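Local coordinates for protein acyl-CoA dehydrogenase (Mycobacterium thermoresistibile, PDB 3PFD) that probably catalyses the FAD-dependent oxidation of saturated acyl-CoA thioesters to their 2,3-dehydroacyl-CoA products, passing the electrons to an acceptor, at residues K36-Y41 against E53-A58; D79-C84 against A315-E320; E89-D94 against V264-G269; P257-Q262 against A332-A337. All blocks are in the same frame, centred on the assembly; numbering follows the deposited sequence.

Contact 1 (K36-Y41 against E53-A58); sequences KEIAPY and EEALAA
Glu54 lies flat against the phenol ring of Tyr41. Its CG stands almost exactly over the middle of the ring, 3.7 Å from the centroid, a CH-pi contact, while CB covers the CD2 side. The carboxylate continues across the same face toward CD1, with Glu54 OE2 3.6 Å from Tyr41 CD1, and its plane is only 9° from that of the ring, so carboxylate and phenol are stacked. A turn about CB-CG of Glu54 (chi2 93°) lays the carboxylate along the ring face. Pro40 CB sits over the opposite face toward the rim, and the carbonyl oxygen of Glu37 comes to the ring edge in plane. Below the stack the contact is small and apolar: Ile38 CG1 presses on Ala55 CB at 3.7 Å, and CG2 and CD1 of the same isoleucine also border that methyl. Farther along, Glu37 CB meets Ala58 CB, again at 3.7 Å. These pairs join helix 24-47 to helix 53-61 in the alpha-helical N-terminal domain of the acyl-CoA dehydrogenase fold, the two segments running nearly antiparallel (173°) with axes 8.5 Å apart. The CB methyls of Ala55 and Ala58 are what Ile38 and Glu37 of the first helix meet. Outside the pair, Arg50 forms a salt bridge with Glu54 OE1, which probably helps keep the carboxylate on the ring. Ala97 of helix 95-114 touches both Ile38 and Ala55, and Leu33 packs on Ile38 and Ala58.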
loop_
_atom_site.group_PDB
_atom_site.type_symbol
_atom_site.label_atom_id
_atom_site.label_comp_id
_atom_site.label_asym_id
_atom_site.label_seq_id
_atom_site.Cartn_x
_atom_site.Cartn_y
_atom_site.Cartn_z
ATOM N N LYS C 36 31.717 7.346 -14.914
ATOM C CA LYS C 36 32.604 7.755 -15.994
ATOM C C LYS C 36 32.557 6.786 -17.176
ATOM O O LYS C 36 32.434 7.217 -18.315
ATOM C CB LYS C 36 34.057 7.912 -15.496
ATOM C CG LYS C 36 34.291 9.064 -14.508
ATOM C CD LYS C 36 35.715 8.983 -13.903
ATOM C CE LYS C 36 36.048 10.171 -12.990
ATOM N NZ LYS C 36 37.288 9.929 -12.189
ATOM N N GLU C 37 32.654 5.489 -16.890
ATOM C CA GLU C 37 32.877 4.466 -17.927
ATOM C C GLU C 37 31.646 3.648 -18.329
ATOM O O GLU C 37 31.644 3.008 -19.389
ATOM C CB GLU C 37 33.988 3.497 -17.500
ATOM C CG GLU C 37 35.324 4.146 -17.121
ATOM C CD GLU C 37 36.078 4.777 -18.300
ATOM O OE1 GLU C 37 35.769 4.469 -19.484
ATOM O OE2 GLU C 37 36.998 5.590 -18.026
ATOM N N ILE C 38 30.602 3.651 -17.502
ATOM C CA ILE C 38 29.434 2.813 -17.773
ATOM C C ILE C 38 28.173 3.635 -18.124
ATOM O O ILE C 38 27.487 3.330 -19.098
ATOM C CB ILE C 38 29.137 1.875 -16.564
ATOM C CG1 ILE C 38 30.343 0.950 -16.288
ATOM C CG2 ILE C 38 27.845 1.054 -16.788
ATOM C CD1 ILE C 38 30.162 0.108 -15.003
ATOM N N ALA C 39 27.863 4.643 -17.308
ATOM C CA ALA C 39 26.693 5.505 -17.508
ATOM C C ALA C 39 26.517 6.105 -18.914
ATOM O O ALA C 39 25.372 6.187 -19.377
ATOM C CB ALA C 39 26.613 6.644 -16.419
ATOM N N PRO C 40 27.615 6.558 -19.579
ATOM C CA PRO C 40 27.371 7.159 -20.916
ATOM C C PRO C 40 26.772 6.207 -21.969
ATOM O O PRO C 40 26.139 6.674 -22.916
ATOM C CB PRO C 40 28.767 7.672 -21.350
ATOM C CG PRO C 40 29.517 7.913 -20.029
ATOM C CD PRO C 40 29.007 6.780 -19.122
ATOM N N TYR C 41 26.939 4.896 -21.783
ATOM C CA TYR C 41 26.460 3.893 -22.755
ATOM C C TYR C 41 25.141 3.209 -22.385
ATOM O O TYR C 41 24.522 2.550 -23.217
ATOM C CB TYR C 41 27.560 2.856 -23.026
ATOM C CG TYR C 41 28.883 3.528 -23.302
ATOM C CD1 TYR C 41 29.166 4.041 -24.567
ATOM C CD2 TYR C 41 29.825 3.708 -22.283
ATOM C CE1 TYR C 41 30.375 4.692 -24.834
ATOM C CE2 TYR C 41 31.037 4.371 -22.527
ATOM C CZ TYR C 41 31.308 4.855 -23.808
ATOM O OH TYR C 41 32.507 5.500 -24.069
ATOM N N GLU C 53 29.291 -3.776 -23.724
ATOM C CA GLU C 53 30.724 -4.086 -23.940
ATOM C C GLU C 53 31.667 -3.123 -23.267
ATOM O O GLU C 53 32.700 -3.521 -22.747
ATOM C CB GLU C 53 31.086 -4.118 -25.436
ATOM C CG GLU C 53 31.380 -5.498 -26.009
ATOM C CD GLU C 53 32.496 -6.260 -25.289
ATOM O OE1 GLU C 53 33.661 -5.799 -25.256
ATOM O OE2 GLU C 53 32.205 -7.357 -24.780
ATOM N N GLU C 54 31.331 -1.841 -23.333
ATOM C CA GLU C 54 32.124 -0.807 -22.665
ATOM C C GLU C 54 32.185 -0.999 -21.141
ATOM O O GLU C 54 33.267 -0.906 -20.540
ATOM C CB GLU C 54 31.573 0.575 -22.991
ATOM C CG GLU C 54 31.521 0.899 -24.464
ATOM C CD GLU C 54 30.186 0.564 -25.111
ATOM O OE1 GLU C 54 29.348 -0.142 -24.508
ATOM O OE2 GLU C 54 29.978 0.991 -26.260
ATOM N N ALA C 55 31.039 -1.289 -20.516
ATOM C CA ALA C 55 31.057 -1.678 -19.118
ATOM C C ALA C 55 31.964 -2.908 -18.851
ATOM O O ALA C 55 32.732 -2.884 -17.916
ATOM C CB ALA C 55 29.650 -1.912 -18.585
ATOM N N LEU C 56 31.870 -3.958 -19.671
ATOM C CA LEU C 56 32.671 -5.164 -19.480
ATOM C C LEU C 56 34.184 -4.871 -19.498
ATOM O O LEU C 56 34.912 -5.313 -18.605
ATOM C CB LEU C 56 32.325 -6.234 -20.521
ATOM C CG LEU C 56 33.085 -7.575 -20.404
ATOM C CD1 LEU C 56 32.740 -8.374 -19.113
ATOM C CD2 LEU C 56 32.880 -8.445 -21.649
ATOM N N ALA C 57 34.638 -4.118 -20.504
ATOM C CA ALA C 57 36.043 -3.729 -20.602
ATOM C C ALA C 57 36.527 -2.965 -19.361
ATOM O O ALA C 57 37.592 -3.265 -18.823
ATOM C CB ALA C 57 36.307 -2.922 -21.887
ATOM N N ALA C 58 35.718 -2.017 -18.894
ATOM C CA ALA C 58 36.068 -1.201 -17.737
ATOM C C ALA C 58 36.081 -2.036 -16.452
ATOM O O ALA C 58 36.996 -1.920 -15.635
ATOM C CB ALA C 58 35.105 -0.035 -17.617
#

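Contact 2 (D79-C84 against A315-E320); sequences DSVATC and AAARAE
A chi1 of 61° sets Ser80 OG between its own backbone N and carbonyl carbon, aimed across at Ala316 O, while Glu320, with CG trans to its N and an extended chain, carries its carboxylate to the start of helix 80-91. Ser80 OG donates to Ala316 O at 2.7 Å, arriving well above the carbonyl plane, 77° out of it. The same oxygen accepts the helical bond from Glu320 N. Both carboxylate oxygens of Glu320 receive Ser80 N weakly, OE1 at 3.3 Å and OE2 at 3.2 Å. Asp79 is the N-cap of that helix, its OD1 taking Ala82 N at 2.8 Å from above the carboxylate plane; His23 bonds to OD2. Beyond the polar group, Ala316 CB rests on Cys84 SG at 3.8 Å, and Val81 CG2 lies loosely beside the methyls of Ala316 and Ala317. The segments of helix 80-91 and helix 292-321 cross at 142°, joining N-terminal and C-terminal helical domains. Two acids thus gather at one helix start, Asp79 OD1 and Glu320 OE1 being 4.5 Å apart; the partial positive charge of the helix N-terminus probably offsets their mutual repulsion.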
loop_
_atom_site.group_PDB
_atom_site.type_symbol
_atom_site.label_atom_id
_atom_site.label_comp_id
_atom_site.label_asym_id
_atom_site.label_seq_id
_atom_site.Cartn_x
_atom_site.Cartn_y
_atom_site.Cartn_z
ATOM N N ASP C 79 34.871 -9.484 0.604
ATOM C CA ASP C 79 33.772 -9.949 1.437
ATOM C C ASP C 79 32.440 -9.679 0.698
ATOM O O ASP C 79 32.393 -8.892 -0.258
ATOM C CB ASP C 79 33.813 -9.240 2.796
ATOM C CG ASP C 79 33.478 -7.758 2.681
ATOM O OD1 ASP C 79 32.313 -7.432 2.391
ATOM O OD2 ASP C 79 34.378 -6.911 2.848
ATOM N N SER C 80 31.370 -10.332 1.144
ATOM C CA SER C 80 30.115 -10.362 0.380
ATOM C C SER C 80 29.359 -9.040 0.387
ATOM O O SER C 80 28.538 -8.793 -0.505
ATOM C CB SER C 80 29.213 -11.473 0.896
ATOM O OG SER C 80 28.891 -11.231 2.253
ATOM N N VAL C 81 29.606 -8.207 1.398
ATOM C CA VAL C 81 29.040 -6.855 1.425
ATOM C C VAL C 81 29.725 -6.001 0.336
ATOM O O VAL C 81 29.056 -5.242 -0.384
ATOM C CB VAL C 81 29.173 -6.165 2.834
ATOM C CG1 VAL C 81 28.677 -4.741 2.797
ATOM C CG2 VAL C 81 28.446 -6.951 3.939
ATOM N N ALA C 82 31.053 -6.123 0.218
ATOM C CA ALA C 82 31.797 -5.412 -0.827
ATOM C C ALA C 82 31.246 -5.794 -2.222
ATOM O O ALA C 82 30.955 -4.929 -3.058
ATOM C CB ALA C 82 33.303 -5.700 -0.725
ATOM N N THR C 83 31.064 -7.092 -2.440
ATOM C CA THR C 83 30.456 -7.582 -3.661
ATOM C C THR C 83 29.067 -6.960 -3.903
ATOM O O THR C 83 28.818 -6.519 -5.025
ATOM C CB THR C 83 30.403 -9.101 -3.679
ATOM O OG1 THR C 83 31.747 -9.603 -3.669
ATOM C CG2 THR C 83 29.712 -9.606 -4.929
ATOM N N CYS C 84 28.211 -6.871 -2.865
ATOM C CA CYS C 84 26.913 -6.179 -3.000
ATOM C C CYS C 84 27.067 -4.709 -3.403
ATOM O O CYS C 84 26.316 -4.196 -4.240
ATOM C CB CYS C 84 26.043 -6.277 -1.722
ATOM S SG CYS C 84 25.318 -7.873 -1.375
ATOM N N ALA C 315 21.911 -9.443 5.310
ATOM C CA ALA C 315 21.765 -10.752 4.722
ATOM C C ALA C 315 23.090 -11.251 4.120
ATOM O O ALA C 315 23.448 -12.422 4.286
ATOM C CB ALA C 315 20.677 -10.718 3.654
ATOM N N ALA C 316 23.803 -10.359 3.431
ATOM C CA ALA C 316 25.122 -10.677 2.860
ATOM C C ALA C 316 26.147 -11.020 3.945
ATOM O O ALA C 316 26.818 -12.046 3.842
ATOM C CB ALA C 316 25.637 -9.540 1.982
ATOM N N ALA C 317 26.243 -10.186 4.986
ATOM C CA ALA C 317 27.140 -10.458 6.121
ATOM C C ALA C 317 26.864 -11.835 6.732
ATOM O O ALA C 317 27.795 -12.627 6.924
ATOM C CB ALA C 317 27.045 -9.368 7.184
ATOM N N ARG C 318 25.587 -12.123 6.990
ATOM C CA ARG C 318 25.170 -13.406 7.557
ATOM C C ARG C 318 25.451 -14.612 6.621
ATOM O O ARG C 318 25.872 -15.682 7.088
ATOM C CB ARG C 318 23.709 -13.350 8.036
ATOM C CG ARG C 318 23.492 -12.359 9.225
ATOM C CD ARG C 318 22.028 -12.125 9.583
ATOM N NE ARG C 318 21.379 -13.388 9.928
ATOM C CZ ARG C 318 20.071 -13.552 10.101
ATOM N NH1 ARG C 318 19.239 -12.522 9.980
ATOM N NH2 ARG C 318 19.601 -14.753 10.414
ATOM N N ALA C 319 25.255 -14.427 5.311
ATOM C CA ALA C 319 25.580 -15.471 4.327
ATOM C C ALA C 319 27.061 -15.869 4.388
ATOM O O ALA C 319 27.405 -17.040 4.316
ATOM C CB ALA C 319 25.211 -15.014 2.917
ATOM N N GLU C 320 27.932 -14.878 4.517
ATOM C CA GLU C 320 29.362 -15.101 4.505
ATOM C C GLU C 320 29.849 -15.859 5.743
ATOM O O GLU C 320 30.870 -16.559 5.688
ATOM C CB GLU C 320 30.074 -13.764 4.441
ATOM C CG GLU C 320 31.555 -13.893 4.282
ATOM C CD GLU C 320 32.122 -12.716 3.578
ATOM O OE1 GLU C 320 31.990 -11.598 4.114
ATOM O OE2 GLU C 320 32.682 -12.909 2.483
#

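Contact 3 (E89-D94 against V264-G269); sequences EVARVD and VGIAQG
The guanidinium of Arg92 has Gln268 CG at its edge, near its plane, 3.9 Å from NE. The guanidinium and the Gln268 amide planes are 30° apart, and each group finds its polar partners elsewhere. Arg92 forms salt bridges with Asp272 through NH2 and with Glu35 through NH1; Gln268 takes a hydrogen bond from Arg309 and gives one to Asp272, which therefore serves both side chains. The arm of Arg92 runs out nearly straight, CG trans to the backbone N (chi1 -169°), and passes over Gly269, with Arg92 CG 3.6 Å from Gly269 CA. This buried contact brings the C-terminal end of helix 80-91, in the N-terminal domain, against helix 256-280 of the C-terminal helical domain. Gly265, without a side chain, lets the backbones come very close: Arg92 CA and Gly265 CA are 4.2 Å apart, and a CA-H...O contact runs from Arg92 CA to Gly265 O at 3.2 Å. Nearby, Ile266 CG1 reaches the Ala91 carbonyl oxygen at 3.8 Å and borders Ala91 CB, while Cys95 of helix 95-114 also touches the isoleucine.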
loop_
_atom_site.group_PDB
_atom_site.type_symbol
_atom_site.label_atom_id
_atom_site.label_comp_id
_atom_site.label_asym_id
_atom_site.label_seq_id
_atom_site.Cartn_x
_atom_site.Cartn_y
_atom_site.Cartn_z
ATOM N N GLU C 89 26.255 -0.286 -7.110
ATOM C CA GLU C 89 26.744 0.948 -7.731
ATOM C C GLU C 89 26.716 0.877 -9.262
ATOM O O GLU C 89 26.522 1.905 -9.952
ATOM C CB GLU C 89 28.139 1.317 -7.218
ATOM C CG GLU C 89 28.135 1.878 -5.774
ATOM C CD GLU C 89 27.386 3.215 -5.638
ATOM O OE1 GLU C 89 27.294 3.964 -6.621
ATOM O OE2 GLU C 89 26.866 3.510 -4.548
ATOM N N VAL C 90 26.908 -0.323 -9.799
ATOM C CA VAL C 90 26.806 -0.493 -11.244
ATOM C C VAL C 90 25.308 -0.396 -11.625
ATOM O O VAL C 90 24.970 0.288 -12.573
ATOM C CB VAL C 90 27.497 -1.799 -11.776
ATOM C CG1 VAL C 90 27.324 -1.944 -13.292
ATOM C CG2 VAL C 90 28.985 -1.781 -11.488
ATOM N N ALA C 91 24.419 -1.024 -10.849
ATOM C CA ALA C 91 22.982 -1.049 -11.197
ATOM C C ALA C 91 22.328 0.335 -11.161
ATOM O O ALA C 91 21.342 0.611 -11.888
ATOM C CB ALA C 91 22.232 -2.004 -10.273
ATOM N N ARG C 92 22.878 1.182 -10.294
ATOM C CA ARG C 92 22.510 2.591 -10.183
ATOM C C ARG C 92 22.586 3.304 -11.526
ATOM O O ARG C 92 21.835 4.274 -11.741
ATOM C CB ARG C 92 23.446 3.295 -9.179
ATOM C CG ARG C 92 23.048 4.702 -8.743
ATOM C CD ARG C 92 23.894 5.182 -7.559
ATOM N NE ARG C 92 23.781 6.629 -7.437
ATOM C CZ ARG C 92 24.525 7.515 -8.113
ATOM N NH1 ARG C 92 25.520 7.118 -8.920
ATOM N NH2 ARG C 92 24.294 8.822 -7.952
ATOM N N VAL C 93 23.503 2.884 -12.404
ATOM C CA VAL C 93 23.616 3.545 -13.723
ATOM C C VAL C 93 23.230 2.649 -14.911
ATOM O O VAL C 93 22.827 3.155 -15.985
ATOM C CB VAL C 93 25.001 4.223 -13.965
ATOM C CG1 VAL C 93 25.324 5.299 -12.872
ATOM C CG2 VAL C 93 26.138 3.190 -14.079
ATOM N N ASP C 94 23.330 1.328 -14.727
ATOM C CA ASP C 94 23.003 0.426 -15.821
ATOM C C ASP C 94 22.797 -0.981 -15.309
ATOM O O ASP C 94 23.747 -1.663 -14.921
ATOM C CB ASP C 94 24.126 0.461 -16.855
ATOM C CG ASP C 94 23.885 -0.443 -18.015
ATOM O OD1 ASP C 94 23.211 -1.491 -17.856
ATOM O OD2 ASP C 94 24.429 -0.126 -19.089
ATOM N N VAL C 264 18.388 -2.193 -4.964
ATOM C CA VAL C 264 18.715 -0.995 -4.158
ATOM C C VAL C 264 19.392 0.038 -5.082
ATOM O O VAL C 264 19.021 1.208 -5.084
ATOM C CB VAL C 264 19.611 -1.342 -2.909
ATOM C CG1 VAL C 264 20.210 -0.061 -2.240
ATOM C CG2 VAL C 264 18.824 -2.128 -1.837
ATOM N N GLY C 265 20.378 -0.412 -5.875
ATOM C CA GLY C 265 21.105 0.472 -6.810
ATOM C C GLY C 265 20.191 1.152 -7.821
ATOM O O GLY C 265 20.218 2.390 -7.968
ATOM N N ILE C 266 19.350 0.372 -8.489
ATOM C CA ILE C 266 18.399 0.955 -9.449
ATOM C C ILE C 266 17.575 2.038 -8.767
ATOM O O ILE C 266 17.465 3.159 -9.277
ATOM C CB ILE C 266 17.420 -0.088 -10.037
ATOM C CG1 ILE C 266 18.173 -1.222 -10.747
ATOM C CG2 ILE C 266 16.440 0.592 -11.011
ATOM C CD1 ILE C 266 17.293 -2.459 -10.969
ATOM N N ALA C 267 16.984 1.696 -7.616
ATOM C CA ALA C 267 16.127 2.622 -6.895
ATOM C C ALA C 267 16.876 3.923 -6.526
ATOM O O ALA C 267 16.326 5.026 -6.638
ATOM C CB ALA C 267 15.597 1.936 -5.639
ATOM N N GLN C 268 18.121 3.769 -6.078
ATOM C CA GLN C 268 18.985 4.883 -5.679
ATOM C C GLN C 268 19.205 5.842 -6.852
ATOM O O GLN C 268 19.097 7.071 -6.691
ATOM C CB GLN C 268 20.349 4.379 -5.166
ATOM C CG GLN C 268 21.263 5.536 -4.691
ATOM C CD GLN C 268 20.703 6.218 -3.425
ATOM O OE1 GLN C 268 20.425 5.551 -2.447
ATOM N NE2 GLN C 268 20.570 7.542 -3.448
ATOM N N GLY C 269 19.474 5.268 -8.028
ATOM C CA GLY C 269 19.716 6.037 -9.230
ATOM C C GLY C 269 18.456 6.767 -9.662
ATOM O O GLY C 269 18.533 7.932 -10.094
#

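Contact 4 (P257-Q262 against A332-A337); sequences PTIGAQ and ASKCFA
Two helices of the C-terminal bundle of the acyl-CoA dehydrogenase fold, 256-280 and 326-352, pack here nearly parallel, their segments crossing at 23° with axes only 7.5 Å apart. Backbone packing makes this possible. Gly260 CA lies 4.1 Å from Lys334 CA, and it also faces Ser333 O, 4.0 Å away. Ala337 adds a methyl to the same place, its CB 3.7 Å from Gly260 CA. Apolar contact comes from Ile259 and the carbon chain of Lys334, which lie side by side and point the same way: Lys334 CG is 4.0 Å from Ile259 CB, and Lys334 CE borders Ile259 CG2. The lysine turns at chi2 (-80°) and then runs on extended to an ammonium that hydrogen-bonds to Thr373 O, Gly378 O and Asn380 OD1; the Lys334 side chain is about 8 Å from the bound reduced FAD. Polar groups meet apolar ones at the other end, where Ser333 OG, already bonded to Ser330 O one turn earlier, rests on Pro257 with OG 3.7 Å from Pro257 CA. Met303 of the second subunit packs on Ala332, Cys335 and Phe336 of helix 326-352. Between the helices the Ala337 CB methyl sits 3.3 Å from Gly260 O.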
loop_
_atom_site.group_PDB
_atom_site.type_symbol
_atom_site.label_atom_id
_atom_site.label_comp_id
_atom_site.label_asym_id
_atom_site.label_seq_id
_atom_site.Cartn_x
_atom_site.Cartn_y
_atom_site.Cartn_z
ATOM N N PRO C 257 20.805 -11.888 -1.979
ATOM C CA PRO C 257 21.052 -10.502 -1.539
ATOM C C PRO C 257 21.655 -9.617 -2.622
ATOM O O PRO C 257 21.454 -8.395 -2.587
ATOM C CB PRO C 257 22.020 -10.663 -0.351
ATOM C CG PRO C 257 21.792 -12.091 0.151
ATOM C CD PRO C 257 21.495 -12.883 -1.124
ATOM N N THR C 258 22.394 -10.212 -3.577
ATOM C CA THR C 258 23.027 -9.428 -4.653
ATOM C C THR C 258 21.971 -8.873 -5.615
ATOM O O THR C 258 22.112 -7.779 -6.127
ATOM C CB THR C 258 24.135 -10.212 -5.412
ATOM O OG1 THR C 258 23.547 -11.232 -6.216
ATOM C CG2 THR C 258 25.146 -10.841 -4.426
ATOM N N ILE C 259 20.882 -9.610 -5.812
ATOM C CA ILE C 259 19.753 -9.072 -6.565
ATOM C C ILE C 259 19.007 -8.015 -5.738
ATOM O O ILE C 259 18.539 -7.020 -6.268
ATOM C CB ILE C 259 18.817 -10.179 -7.083
ATOM C CG1 ILE C 259 19.581 -11.103 -8.064
ATOM C CG2 ILE C 259 17.568 -9.577 -7.752
ATOM C CD1 ILE C 259 20.303 -10.393 -9.215
ATOM N N GLY C 260 18.941 -8.203 -4.433
ATOM C CA GLY C 260 18.519 -7.107 -3.552
ATOM C C GLY C 260 19.377 -5.872 -3.773
ATOM O O GLY C 260 18.854 -4.742 -3.919
ATOM N N ALA C 261 20.701 -6.068 -3.786
ATOM C CA ALA C 261 21.644 -4.951 -3.954
ATOM C C ALA C 261 21.461 -4.258 -5.296
ATOM O O ALA C 261 21.557 -3.028 -5.413
ATOM C CB ALA C 261 23.107 -5.446 -3.803
ATOM N N GLN C 262 21.246 -5.060 -6.328
ATOM C CA GLN C 262 20.929 -4.524 -7.649
ATOM C C GLN C 262 19.687 -3.598 -7.609
ATOM O O GLN C 262 19.679 -2.480 -8.168
ATOM C CB GLN C 262 20.707 -5.688 -8.627
ATOM C CG GLN C 262 20.304 -5.276 -10.035
ATOM C CD GLN C 262 20.047 -6.487 -10.899
ATOM O OE1 GLN C 262 19.004 -7.117 -10.798
ATOM N NE2 GLN C 262 21.022 -6.844 -11.727
ATOM N N ALA C 332 14.024 -12.472 2.305
ATOM C CA ALA C 332 13.514 -11.167 2.758
ATOM C C ALA C 332 14.200 -10.005 2.055
ATOM O O ALA C 332 13.533 -9.112 1.546
ATOM C CB ALA C 332 13.654 -11.003 4.317
ATOM N N SER C 333 15.527 -10.021 2.040
ATOM C CA SER C 333 16.303 -8.896 1.515
ATOM C C SER C 333 16.111 -8.699 0.011
ATOM O O SER C 333 15.999 -7.558 -0.478
ATOM C CB SER C 333 17.789 -9.063 1.832
ATOM O OG SER C 333 18.398 -10.031 1.005
ATOM N N LYS C 334 16.030 -9.814 -0.706
ATOM C CA LYS C 334 15.762 -9.784 -2.140
ATOM C C LYS C 334 14.301 -9.331 -2.425
ATOM O O LYS C 334 14.070 -8.429 -3.255
ATOM C CB LYS C 334 16.098 -11.146 -2.779
ATOM C CG LYS C 334 16.096 -11.193 -4.358
ATOM C CD LYS C 334 14.655 -11.318 -4.897
ATOM C CE LYS C 334 14.588 -11.836 -6.326
ATOM N NZ LYS C 334 13.180 -11.738 -6.885
ATOM N N CYS C 335 13.334 -9.941 -1.730
ATOM C CA CYS C 335 11.917 -9.612 -1.926
ATOM C C CYS C 335 11.639 -8.144 -1.592
ATOM O O CYS C 335 11.042 -7.425 -2.393
ATOM C CB CYS C 335 11.005 -10.531 -1.076
ATOM S SG CYS C 335 9.235 -10.311 -1.369
ATOM N N PHE C 336 12.093 -7.691 -0.424
ATOM C CA PHE C 336 11.847 -6.282 0.004
ATOM C C PHE C 336 12.519 -5.263 -0.926
ATOM O O PHE C 336 11.875 -4.316 -1.398
ATOM C CB PHE C 336 12.332 -6.057 1.443
ATOM C CG PHE C 336 11.954 -4.698 2.015
ATOM C CD1 PHE C 336 10.614 -4.379 2.271
ATOM C CD2 PHE C 336 12.933 -3.752 2.295
ATOM C CE1 PHE C 336 10.266 -3.140 2.811
ATOM C CE2 PHE C 336 12.608 -2.501 2.853
ATOM C CZ PHE C 336 11.266 -2.189 3.107
ATOM N N ALA C 337 13.815 -5.431 -1.178
ATOM C CA ALA C 337 14.502 -4.482 -2.068
ATOM C C ALA C 337 13.851 -4.374 -3.437
ATOM O O ALA C 337 13.746 -3.283 -3.985
ATOM C CB ALA C 337 15.992 -4.786 -2.213
#

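Contact 1 closes first along the chain, within the N-terminal helical domain; contact 3 is then nested in the loop that contact 2 closes, and contact 4 crosses both. Contacts 2 and 3 both use helix 80-91, their centres 18 Å apart, and bind it to helices 292-321 and 256-280 of the C-terminal domain. Contact 4 shares helix 256-280 with contact 3, 13 Å away between centres; its centre is 12 Å from that of contact 2, and it touches both. Contact 1, on the outer side, reaches contact 3 through Ile38, packed on Val90, Val93 and Asp94. The series thus runs inward from the N-terminal helices to the C-terminal bundle near the bound reduced FAD.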